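DUF6844 domain-containing protein (Francisella tularensis subsp. tularensis, PDB 4QVR) is of unknown function but has a probable signal sequence, consistent with export from the cytoplasm of this pathogenic bacterium. Local coordinates at residues A205-Q210 with E226-L231; K255-E260 with G268-Y273; M359-L364 with L419-L424. All coordinates share one frame; numbering follows the deposited sequence. Where two conformers were deposited one is given.

From the N terminus, contact 1 comes first: it closes a short loop of 15 residues and packs the helix 203-213 against the start of the long helix 224-246. That helix leads away to strand 251-261, whose hairpin with strand 264-273 is closed by contact 2, with seven residues between its segments; the centres of contacts 1 and 2 lie about 45 Å apart. Contact 3 closes a much longer loop, largely helical, and pins the segment before strand 424-433 to helix 349-370. The three follow in series, so none nests or crosses. Contacts 2 and 3 approach to about 9 Å between nearest atoms, in the body that holds both sheets, whereas contact 1 lies far out.

Contact 1 (A205-Q210 with E226-L231); sequences AKLDNQ and EKKKAL
Leu207 and Leu231 meet through one methyl each, Leu207 CD2 lying 3.8 Å from Leu231 CD2. Both methyls of Leu207 also meet the aliphatic part of Lys228 at its CG, CD1 being the nearer at 3.8 Å, and the two side chains cross at about a right angle. Leu231 also reaches the neighbouring turn of helix 203-213: its CD1 is 3.9 Å from the backbone O of Gln210, while its CD2 touches the side chain of Gln210, 3.9 Å from NE2. CG of Leu231 stands anti to the backbone N (chi1 -172°), which extends both methyls across the gap between the helices. Beside this apolar patch, Lys227 and Asp208 form a salt bridge, with NZ 2.9 Å from Asp208 OD1 and bound at the syn lone pair of that oxygen. The lysine chain is extended beyond CG, and its CE passes 3.5 Å from the same OD1, whereas the CB of Asp208 points away and only its carboxylate comes back to meet the amine.

Farther out, Phe221 and Leu211 pack against Lys227, Leu211 also touches Leu231, and Pro218 lies against Asp208. Lys228 NZ forms a salt bridge with Glu225, while its CG and CE lie against Leu207. The segment axes approach to 10.2 Å at an angle of 33°, and most of the touching residues remain partly open to solvent. The contact thus joins two successive helices, 203-213 and 224-246, packed side by side at a small angle with the same sense, at the surface and far from the centre of the chain.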
ATOM      1  N   ALA A 205     -41.304  -7.050  16.356  1.00 59.36           N
ATOM      2  CA  ALA A 205     -41.348  -7.211  14.917  1.00 56.37           C
ATOM      3  C   ALA A 205     -40.425  -6.212  14.231  1.00 54.61           C
ATOM      4  O   ALA A 205     -39.842  -6.520  13.201  1.00 55.52           O
ATOM      5  CB  ALA A 205     -42.778  -7.109  14.395  1.00 56.30           C
ATOM      6  N   LYS A 206     -40.262  -5.027  14.803  1.00 59.89           N
ATOM      7  CA  LYS A 206     -39.325  -4.069  14.219  1.00 60.25           C
ATOM      8  C   LYS A 206     -37.909  -4.540  14.427  1.00 57.63           C
ATOM      9  O   LYS A 206     -37.058  -4.308  13.569  1.00 58.96           O
ATOM     10  CB  LYS A 206     -39.562  -2.654  14.725  1.00 68.12           C
ATOM     11  CG  LYS A 206     -40.870  -2.103  14.159  1.00 75.08           C
ATOM     12  CD  LYS A 206     -41.204  -0.683  14.596  1.00 84.68           C
ATOM     13  CE  LYS A 206     -41.485  -0.594  16.088  1.00 91.04           C
ATOM     14  NZ  LYS A 206     -42.066   0.728  16.478  1.00 99.73           N
ATOM     15  N   LEU A 207     -37.641  -5.208  15.548  1.00 63.23           N
ATOM     16  CA  LEU A 207     -36.311  -5.808  15.758  1.00 65.60           C
ATOM     17  C   LEU A 207     -36.079  -6.829  14.672  1.00 59.87           C
ATOM     18  O   LEU A 207     -35.082  -6.784  13.994  1.00 59.84           O
ATOM     19  CB  LEU A 207     -36.183  -6.519  17.103  1.00 70.80           C
ATOM     20  CG  LEU A 207     -35.725  -5.732  18.313  1.00 81.16           C
ATOM     21  CD1 LEU A 207     -35.874  -6.588  19.559  1.00 90.42           C
ATOM     22  CD2 LEU A 207     -34.279  -5.304  18.123  1.00 88.61           C
ATOM     23  N   ASP A 208     -37.018  -7.757  14.522  1.00 58.29           N
ATOM     24  CA  ASP A 208     -36.912  -8.797  13.484  1.00 59.93           C
ATOM     25  C   ASP A 208     -36.635  -8.198  12.112  1.00 53.12           C
ATOM     26  O   ASP A 208     -35.857  -8.745  11.366  1.00 53.92           O
ATOM     27  CB  ASP A 208     -38.194  -9.643  13.402  1.00 63.33           C
ATOM     28  CG  ASP A 208     -38.475 -10.439  14.684  1.00 74.46           C
ATOM     29  OD1 ASP A 208     -37.531 -10.724  15.455  1.00 71.57           O
ATOM     30  OD2 ASP A 208     -39.657 -10.796  14.902  1.00 84.59           O
ATOM     31  N   ASN A 209     -37.309  -7.105  11.756  1.00 50.28           N
ATOM     32  CA  ASN A 209     -37.060  -6.469  10.469  1.00 47.54           C
ATOM     33  C   ASN A 209     -35.593  -5.997  10.375  1.00 48.12           C
ATOM     34  O   ASN A 209     -34.937  -6.142   9.340  1.00 47.82           O
ATOM     35  CB  ASN A 209     -37.993  -5.273  10.229  1.00 51.24           C
ATOM     36  CG  ASN A 209     -39.416  -5.672   9.821  1.00 56.59           C
ATOM     37  OD1 ASN A 209     -39.836  -6.839   9.909  1.00 54.52           O
ATOM     38  ND2 ASN A 209     -40.168  -4.676   9.365  1.00 59.82           N
ATOM     39  N   GLN A 210     -35.088  -5.426  11.455  1.00 45.63           N
ATOM     40  CA  GLN A 210     -33.708  -4.944  11.464  1.00 49.66           C
ATOM     41  C   GLN A 210     -32.722  -6.087  11.355  1.00 47.83           C
ATOM     42  O   GLN A 210     -31.690  -5.959  10.711  1.00 48.86           O
ATOM     43  CB  GLN A 210     -33.437  -4.154  12.721  1.00 52.98           C
ATOM     44  CG  GLN A 210     -34.177  -2.838  12.784  1.00 55.53           C
ATOM     45  CD  GLN A 210     -33.822  -2.088  14.039  1.00 62.22           C
ATOM     46  OE1 GLN A 210     -32.927  -1.238  14.030  1.00 70.35           O
ATOM     47  NE2 GLN A 210     -34.439  -2.459  15.138  1.00 62.74           N
ATOM     48  N   GLU A 226     -31.305 -11.343  23.100  1.00103.61           N
ATOM     49  CA  GLU A 226     -30.341 -12.043  22.285  1.00101.08           C
ATOM     50  C   GLU A 226     -30.363 -11.438  20.882  1.00 94.87           C
ATOM     51  O   GLU A 226     -29.327 -11.340  20.215  1.00 93.85           O
ATOM     52  CB  GLU A 226     -30.652 -13.537  22.288  1.00105.39           C
ATOM     53  CG  GLU A 226     -29.567 -14.390  21.673  1.00109.33           C
ATOM     54  CD  GLU A 226     -29.716 -15.865  21.992  1.00119.03           C
ATOM     55  OE1 GLU A 226     -30.627 -16.242  22.772  1.00119.88           O
ATOM     56  OE2 GLU A 226     -28.897 -16.649  21.471  1.00124.06           O
ATOM     57  N   LYS A 227     -31.548 -11.011  20.448  1.00 88.62           N
ATOM     58  CA  LYS A 227     -31.699 -10.357  19.157  1.00 79.93           C
ATOM     59  C   LYS A 227     -31.082  -8.968  19.201  1.00 77.32           C
ATOM     60  O   LYS A 227     -30.403  -8.559  18.261  1.00 71.56           O
ATOM     61  CB  LYS A 227     -33.175 -10.255  18.754  1.00 77.13           C
ATOM     62  CG  LYS A 227     -33.815 -11.594  18.420  1.00 77.92           C
ATOM     63  CD  LYS A 227     -35.313 -11.466  18.172  1.00 75.97           C
ATOM     64  CE  LYS A 227     -35.905 -12.799  17.757  1.00 79.33           C
ATOM     65  NZ  LYS A 227     -37.364 -12.719  17.501  1.00 81.60           N
ATOM     66  N   LYS A 228     -31.331  -8.239  20.283  1.00 78.80           N
ATOM     67  CA  LYS A 228     -30.788  -6.885  20.434  1.00 87.71           C
ATOM     68  C   LYS A 228     -29.255  -6.838  20.405  1.00 85.75           C
ATOM     69  O   LYS A 228     -28.680  -5.920  19.817  1.00 79.11           O
ATOM     70  CB  LYS A 228     -31.293  -6.231  21.730  1.00 95.08           C
ATOM     71  CG  LYS A 228     -32.784  -5.910  21.728  1.00102.71           C
ATOM     72  CD  LYS A 228     -33.278  -5.566  23.126  1.00107.85           C
ATOM     73  CE  LYS A 228     -34.782  -5.388  23.174  1.00108.42           C
ATOM     74  NZ  LYS A 228     -35.221  -5.138  24.574  1.00116.52           N
ATOM     75  N   LYS A 229     -28.600  -7.823  21.017  1.00 87.44           N
ATOM     76  CA  LYS A 229     -27.130  -7.827  21.070  1.00 93.06           C
ATOM     77  C   LYS A 229     -26.504  -8.267  19.757  1.00 83.60           C
ATOM     78  O   LYS A 229     -25.468  -7.753  19.365  1.00 84.81           O
ATOM     79  CB  LYS A 229     -26.599  -8.699  22.218  1.00 99.83           C
ATOM     80  CG  LYS A 229     -26.771 -10.204  22.056  1.00105.75           C
ATOM     81  CD  LYS A 229     -26.203 -10.934  23.274  1.00120.86           C
ATOM     82  CE  LYS A 229     -26.441 -12.437  23.204  1.00126.34           C
ATOM     83  NZ  LYS A 229     -26.047 -13.147  24.457  1.00135.41           N
ATOM     84  N   ALA A 230     -27.130  -9.229  19.090  1.00 81.69           N
ATOM     85  CA  ALA A 230     -26.625  -9.715  17.814  1.00 74.49           C
ATOM     86  C   ALA A 230     -26.655  -8.574  16.831  1.00 67.16           C
ATOM     87  O   ALA A 230     -25.798  -8.481  15.953  1.00 62.79           O
ATOM     88  CB  ALA A 230     -27.468 -10.863  17.302  1.00 73.78           C
ATOM     89  N   LEU A 231     -27.635  -7.694  17.027  1.00 64.66           N
ATOM     90  CA  LEU A 231     -27.853  -6.524  16.200  1.00 63.16           C
ATOM     91  C   LEU A 231     -26.856  -5.409  16.480  1.00 63.90           C
ATOM     92  O   LEU A 231     -26.263  -4.870  15.538  1.00 63.84           O
ATOM     93  CB  LEU A 231     -29.264  -6.015  16.437  1.00 66.21           C
ATOM     94  CG  LEU A 231     -29.816  -4.911  15.557  1.00 68.67           C
ATOM     95  CD1 LEU A 231     -29.773  -5.332  14.088  1.00 68.09           C
ATOM     96  CD2 LEU A 231     -31.253  -4.617  15.993  1.00 68.56           C
TER

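Contact 2 (K255-E260 with G268-Y273); sequences KTFVVE and GVVVIY
Lys255 and Val270 face each other as an antiparallel hydrogen-bonded pair, with Val270 N donating to Lys255 O at 2.9 Å. Two residues along, Phe257 and Gly268 form the next such pair and exchange two bonds: Phe257 N gives to Gly268 O at 3.0 Å, and Gly268 N returns to Phe257 O at 2.9 Å. Between them sits the non-hydrogen-bonded pair Thr256 and Val269, where the backbones come close enough for Thr256 CA to lie 3.2 Å from Gly268 O in a CA-H...O contact.

The backbone is thus the tight part of the contact, and the side chains meet more loosely. On the face of Thr256 and Val269, Thr256 CG2 is 3.8 Å from Val269 CG2, and the threonine OG1 turns elsewhere, to Gly314 O and Tyr316 N. With chi1 at 48°, OG1 lies between the backbone N and the carbonyl carbon, and the methyl is left to meet the valine. On the other face, Val270 CG2 only approaches the edge of the Phe257 ring, 4.4 Å from CE2, while Gly268 presents no side chain to that ring. The ring continues onto Leu98 and Met102 of helix 94-108. The Lys255 chain leads away from Val270, its amine held by Thr79, Asp80 and Ser81. Phe257 is the one touching residue that is partly exposed; the others are buried.

Strand 264-273 is central, bonded on its far side to strand 117-126, and the arrangement is that of a beta hairpin within a three-stranded antiparallel sheet, with helix 94-108 packed on the face of Lys255 and Phe257 and helix 134-159 on that of Thr256 and Val269.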
ATOM      1  N   LYS A 255       8.858   2.848   2.926  1.00 35.63           N
ATOM      2  CA  LYS A 255      10.040   2.165   2.516  1.00 35.26           C
ATOM      3  C   LYS A 255       9.676   0.784   1.988  1.00 34.22           C
ATOM      4  O   LYS A 255       8.809   0.107   2.543  1.00 34.15           O
ATOM      5  CB  LYS A 255      10.922   1.974   3.753  1.00 41.54           C
ATOM      6  CG  LYS A 255      12.303   1.369   3.492  1.00 41.29           C
ATOM      7  CD  LYS A 255      13.200   2.397   2.819  1.00 43.76           C
ATOM      8  CE  LYS A 255      14.448   1.752   2.258  1.00 46.41           C
ATOM      9  NZ  LYS A 255      15.216   2.725   1.462  1.00 51.56           N
ATOM     10  N   THR A 256      10.311   0.370   0.890  1.00 33.04           N
ATOM     11  CA  THR A 256      10.111  -0.962   0.352  1.00 33.08           C
ATOM     12  C   THR A 256      11.469  -1.588   0.218  1.00 33.72           C
ATOM     13  O   THR A 256      12.455  -0.865   0.148  1.00 32.36           O
ATOM     14  CB  THR A 256       9.436  -0.964  -1.008  1.00 34.62           C
ATOM     15  OG1 THR A 256      10.081  -0.011  -1.862  1.00 35.27           O
ATOM     16  CG2 THR A 256       7.983  -0.576  -0.868  1.00 37.21           C
ATOM     17  N   PHE A 257      11.499  -2.923   0.167  1.00 32.14           N
ATOM     18  CA  PHE A 257      12.719  -3.718   0.044  1.00 34.18           C
ATOM     19  C   PHE A 257      12.476  -4.915  -0.873  1.00 34.14           C
ATOM     20  O   PHE A 257      11.371  -5.463  -0.895  1.00 31.39           O
ATOM     21  CB  PHE A 257      13.121  -4.325   1.396  1.00 37.13           C
ATOM     22  CG  PHE A 257      13.435  -3.317   2.455  1.00 39.05           C
ATOM     23  CD1 PHE A 257      14.721  -2.815   2.587  1.00 42.16           C
ATOM     24  CD2 PHE A 257      12.466  -2.909   3.343  1.00 39.19           C
ATOM     25  CE1 PHE A 257      15.022  -1.890   3.568  1.00 40.79           C
ATOM     26  CE2 PHE A 257      12.762  -1.991   4.322  1.00 40.07           C
ATOM     27  CZ  PHE A 257      14.038  -1.477   4.428  1.00 41.65           C
ATOM     28  N   VAL A 258      13.499  -5.328  -1.609  1.00 33.96           N
ATOM     29  CA  VAL A 258      13.352  -6.468  -2.515  1.00 36.61           C
ATOM     30  C   VAL A 258      14.415  -7.515  -2.254  1.00 37.49           C
ATOM     31  O   VAL A 258      15.555  -7.184  -1.966  1.00 36.82           O
ATOM     32  CB  VAL A 258      13.408  -6.056  -4.002  1.00 39.53           C
ATOM     33  CG1 VAL A 258      14.734  -5.410  -4.364  1.00 41.51           C
ATOM     34  CG2 VAL A 258      13.161  -7.262  -4.896  1.00 43.79           C
ATOM     35  N   VAL A 259      14.013  -8.781  -2.319  1.00 41.30           N
ATOM     36  CA  VAL A 259      14.928  -9.887  -2.164  1.00 43.78           C
ATOM     37  C   VAL A 259      14.607 -10.978  -3.205  1.00 43.39           C
ATOM     38  O   VAL A 259      13.447 -11.281  -3.462  1.00 43.71           O
ATOM     39  CB  VAL A 259      14.831 -10.544  -0.766  1.00 46.66           C
ATOM     40  CG1 VAL A 259      15.826 -11.700  -0.640  1.00 50.14           C
ATOM     41  CG2 VAL A 259      15.123  -9.566   0.321  1.00 53.80           C
ATOM     42  N   GLU A 260      15.638 -11.547  -3.800  1.00 46.28           N
ATOM     43  CA  GLU A 260      15.466 -12.682  -4.703  1.00 54.26           C
ATOM     44  C   GLU A 260      16.056 -13.929  -4.053  1.00 56.59           C
ATOM     45  O   GLU A 260      17.243 -13.952  -3.663  1.00 54.09           O
ATOM     46  CB  GLU A 260      16.140 -12.459  -6.048  1.00 58.13           C
ATOM     47  CG  GLU A 260      15.614 -11.281  -6.839  1.00 60.79           C
ATOM     48  CD  GLU A 260      16.271 -11.198  -8.201  1.00 67.82           C
ATOM     49  OE1 GLU A 260      16.067 -12.117  -9.031  1.00 66.68           O
ATOM     50  OE2 GLU A 260      16.979 -10.197  -8.438  1.00 76.11           O
ATOM     51  N   GLY A 268       9.069  -6.418   0.591  1.00 30.85           N
ATOM     52  CA  GLY A 268       8.574  -6.045   1.900  1.00 30.98           C
ATOM     53  C   GLY A 268       8.211  -4.567   1.844  1.00 31.68           C
ATOM     54  O   GLY A 268       8.832  -3.784   1.132  1.00 34.06           O
ATOM     55  N   VAL A 269       7.161  -4.184   2.535  1.00 32.43           N
ATOM     56  CA  VAL A 269       6.753  -2.785   2.547  1.00 32.39           C
ATOM     57  C   VAL A 269       6.480  -2.433   3.997  1.00 30.93           C
ATOM     58  O   VAL A 269       5.953  -3.246   4.750  1.00 28.83           O
ATOM     59  CB  VAL A 269       5.530  -2.524   1.646  1.00 32.35           C
ATOM     60  CG1 VAL A 269       4.355  -3.367   2.083  1.00 34.88           C
ATOM     61  CG2 VAL A 269       5.139  -1.031   1.646  1.00 33.77           C
ATOM     62  N   VAL A 270       6.977  -1.269   4.390  1.00 31.10           N
ATOM     63  CA  VAL A 270       6.757  -0.724   5.707  1.00 30.14           C
ATOM     64  C   VAL A 270       5.792   0.420   5.461  1.00 30.61           C
ATOM     65  O   VAL A 270       6.059   1.273   4.619  1.00 28.78           O
ATOM     66  CB  VAL A 270       8.072  -0.171   6.315  1.00 30.31           C
ATOM     67  CG1 VAL A 270       7.812   0.600   7.615  1.00 31.26           C
ATOM     68  CG2 VAL A 270       9.041  -1.291   6.606  1.00 32.72           C
ATOM     69  N   VAL A 271       4.671   0.423   6.178  1.00 33.08           N
ATOM     70  CA  VAL A 271       3.672   1.498   6.075  1.00 32.14           C
ATOM     71  C   VAL A 271       3.486   2.221   7.437  1.00 35.14           C
ATOM     72  O   VAL A 271       3.770   1.654   8.498  1.00 31.76           O
ATOM     73  CB  VAL A 271       2.295   0.994   5.580  1.00 33.97           C
ATOM     74  CG1 VAL A 271       2.362   0.401   4.159  1.00 31.76           C
ATOM     75  CG2 VAL A 271       1.656  -0.005   6.554  1.00 36.89           C
ATOM     76  N   ILE A 272       3.058   3.489   7.380  1.00 34.80           N
ATOM     77  CA  ILE A 272       2.763   4.265   8.565  1.00 37.07           C
ATOM     78  C   ILE A 272       1.390   4.879   8.355  1.00 36.87           C
ATOM     79  O   ILE A 272       0.986   5.077   7.226  1.00 32.25           O
ATOM     80  CB  ILE A 272       3.726   5.443   8.766  1.00 40.42           C
ATOM     81  CG1 ILE A 272       3.535   6.437   7.620  1.00 44.36           C
ATOM     82  CG2 ILE A 272       5.135   4.933   8.924  1.00 39.93           C
ATOM     83  CD1 ILE A 272       4.414   7.637   7.657  1.00 52.67           C
ATOM     84  N   TYR A 273       0.675   5.156   9.444  1.00 38.95           N
ATOM     85  CA  TYR A 273      -0.601   5.830   9.365  1.00 42.09           C
ATOM     86  C   TYR A 273      -0.438   7.255   9.853  1.00 44.48           C
ATOM     87  O   TYR A 273       0.206   7.483  10.869  1.00 44.80           O
ATOM     88  CB  TYR A 273      -1.678   5.176  10.233  1.00 42.17           C
ATOM     89  CG  TYR A 273      -2.960   5.987  10.166  1.00 46.00           C
ATOM     90  CD1 TYR A 273      -3.797   5.888   9.082  1.00 46.59           C
ATOM     91  CD2 TYR A 273      -3.304   6.889  11.173  1.00 48.31           C
ATOM     92  CE1 TYR A 273      -4.962   6.646   8.993  1.00 47.14           C
ATOM     93  CE2 TYR A 273      -4.473   7.635  11.103  1.00 49.72           C
ATOM     94  CZ  TYR A 273      -5.294   7.513   9.992  1.00 49.90           C
ATOM     95  OH  TYR A 273      -6.448   8.269   9.879  1.00 54.61           O
TER

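Contact 3 (M359-L364 with L419-L424)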
HETATM    1  N   MSE A 359       3.742   0.800 -15.027  0.70 63.02           N
HETATM    2  CA  MSE A 359       3.673   0.314 -13.652  0.70 58.78           C
HETATM    3  C   MSE A 359       3.527   1.481 -12.708  0.70 53.52           C
HETATM    4  O   MSE A 359       2.713   1.429 -11.794  0.70 47.71           O
HETATM    5  CB  MSE A 359       4.858  -0.576 -13.249  0.70 61.15           C
HETATM    6  CG  MSE A 359       5.066  -1.816 -14.149  0.70 66.29           C
HETATM    7 SE   MSE A 359       3.564  -3.109 -14.119  0.70 73.35          SE
HETATM    8  CE  MSE A 359       4.435  -4.704 -14.868  0.70 74.42           C
ATOM      9  N   ALA A 360       4.294   2.547 -12.924  1.00 51.83           N
ATOM     10  CA  ALA A 360       4.219   3.721 -12.059  1.00 50.09           C
ATOM     11  C   ALA A 360       2.807   4.305 -12.046  1.00 55.20           C
ATOM     12  O   ALA A 360       2.300   4.716 -10.996  1.00 53.50           O
ATOM     13  CB  ALA A 360       5.232   4.766 -12.487  1.00 49.91           C
ATOM     14  N   ARG A 361       2.166   4.298 -13.210  1.00 58.79           N
ATOM     15  CA  ARG A 361       0.826   4.810 -13.344  1.00 62.68           C
ATOM     16  C   ARG A 361      -0.162   3.915 -12.601  1.00 61.98           C
ATOM     17  O   ARG A 361      -1.038   4.412 -11.897  1.00 62.23           O
ATOM     18  CB  ARG A 361       0.446   4.902 -14.817  1.00 73.40           C
ATOM     19  CG  ARG A 361      -0.875   5.604 -15.059  1.00 80.88           C
ATOM     20  CD  ARG A 361      -1.303   5.559 -16.514  1.00 86.15           C
ATOM     21  NE  ARG A 361      -2.583   6.242 -16.660  1.00 90.83           N
ATOM     22  CZ  ARG A 361      -3.764   5.708 -16.355  1.00 91.19           C
ATOM     23  NH1 ARG A 361      -3.856   4.467 -15.880  1.00 90.77           N
ATOM     24  NH2 ARG A 361      -4.862   6.427 -16.513  1.00 93.27           N
ATOM     25  N   ALA A 362      -0.033   2.600 -12.758  1.00 59.01           N
ATOM     26  CA  ALA A 362      -0.910   1.682 -12.057  1.00 57.17           C
ATOM     27  C   ALA A 362      -0.795   1.886 -10.530  1.00 53.21           C
ATOM     28  O   ALA A 362      -1.767   1.709  -9.791  1.00 59.50           O
ATOM     29  CB  ALA A 362      -0.609   0.243 -12.449  1.00 58.44           C
ATOM     30  N   ASN A 363       0.384   2.257 -10.048  1.00 50.66           N
ATOM     31  CA  ASN A 363       0.567   2.537  -8.627  1.00 43.51           C
ATOM     32  C   ASN A 363      -0.307   3.732  -8.190  1.00 45.34           C
ATOM     33  O   ASN A 363      -0.900   3.736  -7.101  1.00 43.59           O
ATOM     34  CB  ASN A 363       2.039   2.806  -8.320  1.00 45.40           C
ATOM     35  CG  ASN A 363       2.881   1.536  -8.251  1.00 43.30           C
ATOM     36  OD1 ASN A 363       2.405   0.465  -7.896  1.00 48.27           O
ATOM     37  ND2 ASN A 363       4.141   1.672  -8.532  1.00 44.08           N
ATOM     38  N   LEU A 364      -0.391   4.752  -9.039  1.00 46.30           N
ATOM     39  CA  LEU A 364      -1.232   5.903  -8.750  1.00 49.20           C
ATOM     40  C   LEU A 364      -2.714   5.535  -8.816  1.00 50.28           C
ATOM     41  O   LEU A 364      -3.492   5.974  -7.980  1.00 53.71           O
ATOM     42  CB  LEU A 364      -0.920   7.076  -9.686  1.00 52.60           C
ATOM     43  CG  LEU A 364       0.461   7.725  -9.468  1.00 53.48           C
ATOM     44  CD1 LEU A 364       0.723   8.746 -10.561  1.00 58.00           C
ATOM     45  CD2 LEU A 364       0.577   8.361  -8.081  1.00 48.77           C
ATOM     46  N   LEU A 419      -9.687   6.320 -14.432  1.00142.02           N
ATOM     47  CA  LEU A 419      -9.865   7.767 -14.376  1.00148.22           C
ATOM     48  C   LEU A 419      -8.565   8.421 -14.841  1.00143.03           C
ATOM     49  O   LEU A 419      -7.740   8.818 -14.022  1.00145.89           O
ATOM     50  CB  LEU A 419     -10.253   8.218 -12.956  1.00154.60           C
ATOM     51  CG  LEU A 419      -9.356   7.902 -11.739  1.00153.60           C
ATOM     52  CD1 LEU A 419     -10.011   8.477 -10.492  1.00153.18           C
ATOM     53  CD2 LEU A 419      -9.079   6.417 -11.538  1.00152.48           C
ATOM     54  N   ASP A 420      -8.382   8.517 -16.160  1.00137.93           N
ATOM     55  CA  ASP A 420      -7.134   9.061 -16.725  1.00133.79           C
ATOM     56  C   ASP A 420      -6.468  10.090 -15.802  1.00125.35           C
ATOM     57  O   ASP A 420      -7.055  11.124 -15.471  1.00125.43           O
ATOM     58  CB  ASP A 420      -7.293   9.557 -18.188  1.00138.71           C
ATOM     59  CG  ASP A 420      -8.521  10.432 -18.407  1.00144.43           C
ATOM     60  OD1 ASP A 420      -9.204  10.798 -17.427  1.00148.50           O
ATOM     61  OD2 ASP A 420      -8.806  10.744 -19.585  1.00143.60           O
ATOM     62  N   ILE A 421      -5.244   9.768 -15.379  1.00113.87           N
ATOM     63  CA  ILE A 421      -4.467  10.618 -14.485  1.00106.73           C
ATOM     64  C   ILE A 421      -3.868  11.734 -15.321  1.00101.82           C
ATOM     65  O   ILE A 421      -3.220  11.467 -16.329  1.00 99.17           O
ATOM     66  CB  ILE A 421      -3.285   9.860 -13.812  1.00105.55           C
ATOM     67  CG1 ILE A 421      -3.696   8.491 -13.228  1.00100.87           C
ATOM     68  CG2 ILE A 421      -2.648  10.730 -12.737  1.00105.14           C
ATOM     69  CD1 ILE A 421      -4.702   8.545 -12.101  1.00102.41           C
ATOM     70  N   VAL A 422      -4.066  12.977 -14.895  1.00100.98           N
ATOM     71  CA  VAL A 422      -3.550  14.131 -15.633  1.00103.03           C
ATOM     72  C   VAL A 422      -2.294  14.701 -14.992  1.00 99.40           C
ATOM     73  O   VAL A 422      -2.116  14.641 -13.777  1.00100.77           O
ATOM     74  CB  VAL A 422      -4.607  15.264 -15.726  1.00104.03           C
ATOM     75  CG1 VAL A 422      -4.045  16.486 -16.448  1.00107.53           C
ATOM     76  CG2 VAL A 422      -5.860  14.764 -16.429  1.00105.50           C
ATOM     77  N   GLY A 423      -1.422  15.248 -15.829  1.00100.21           N
ATOM     78  CA  GLY A 423      -0.218  15.896 -15.362  1.00 97.92           C
ATOM     79  C   GLY A 423       0.727  14.972 -14.647  1.00 89.78           C
ATOM     80  O   GLY A 423       0.856  15.019 -13.431  1.00 89.58           O
ATOM     81  N   LEU A 424       1.376  14.118 -15.412  1.00 89.64           N
ATOM     82  CA  LEU A 424       2.350  13.204 -14.867  1.00 87.63           C
ATOM     83  C   LEU A 424       3.690  13.538 -15.448  1.00 86.81           C
ATOM     84  O   LEU A 424       3.900  13.341 -16.641  1.00 90.71           O
ATOM     85  CB  LEU A 424       2.011  11.771 -15.238  1.00 85.96           C
ATOM     86  CG  LEU A 424       0.793  11.170 -14.578  1.00 84.57           C
ATOM     87  CD1 LEU A 424       0.642   9.742 -15.077  1.00 84.37           C
ATOM     88  CD2 LEU A 424       0.950  11.212 -13.064  1.00 85.14           C
TER
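The irregular segment 419-424 passes alongside helix 349-370, coming nearest where the CA atoms of Arg361 and Ile421 lie 7.9 Å apart. Arg361 spans that gap with a chain extended from CG to NE, CG being anti to the backbone N (chi1 -172°). Its NH2 ends against the backbone, 3.5 Å from Asp420 CA, which lies at the guanidinium edge in its plane. Ile421 CG1 sits over one face of the same group, 3.9 Å above the plane and offset toward the rim. The carboxylate of Asp420 stays apart, with OD1 6.2 Å from Arg361 NH2, so any attraction between the charges acts at long range.

Here a connection that leaves helix 402-415 is laid against a helix on its way into strand 424-433, an edge strand of the four-stranded antiparallel sheet in this chain. One turn along the helix from Arg361, Leu364 supplies the closest apolar contact: its CD1 is 3.5 Å from Leu424 CD2, the two side chains sliding past each other in opposite directions. Ile421 CG2 approaches the same CD1 less closely, at 4.5 Å. Trp448 of strand 440-448 touches Leu364, Ile421 and Leu424 alike, and Ile330 and Ala332 of strand 328-337 also pack on Leu364.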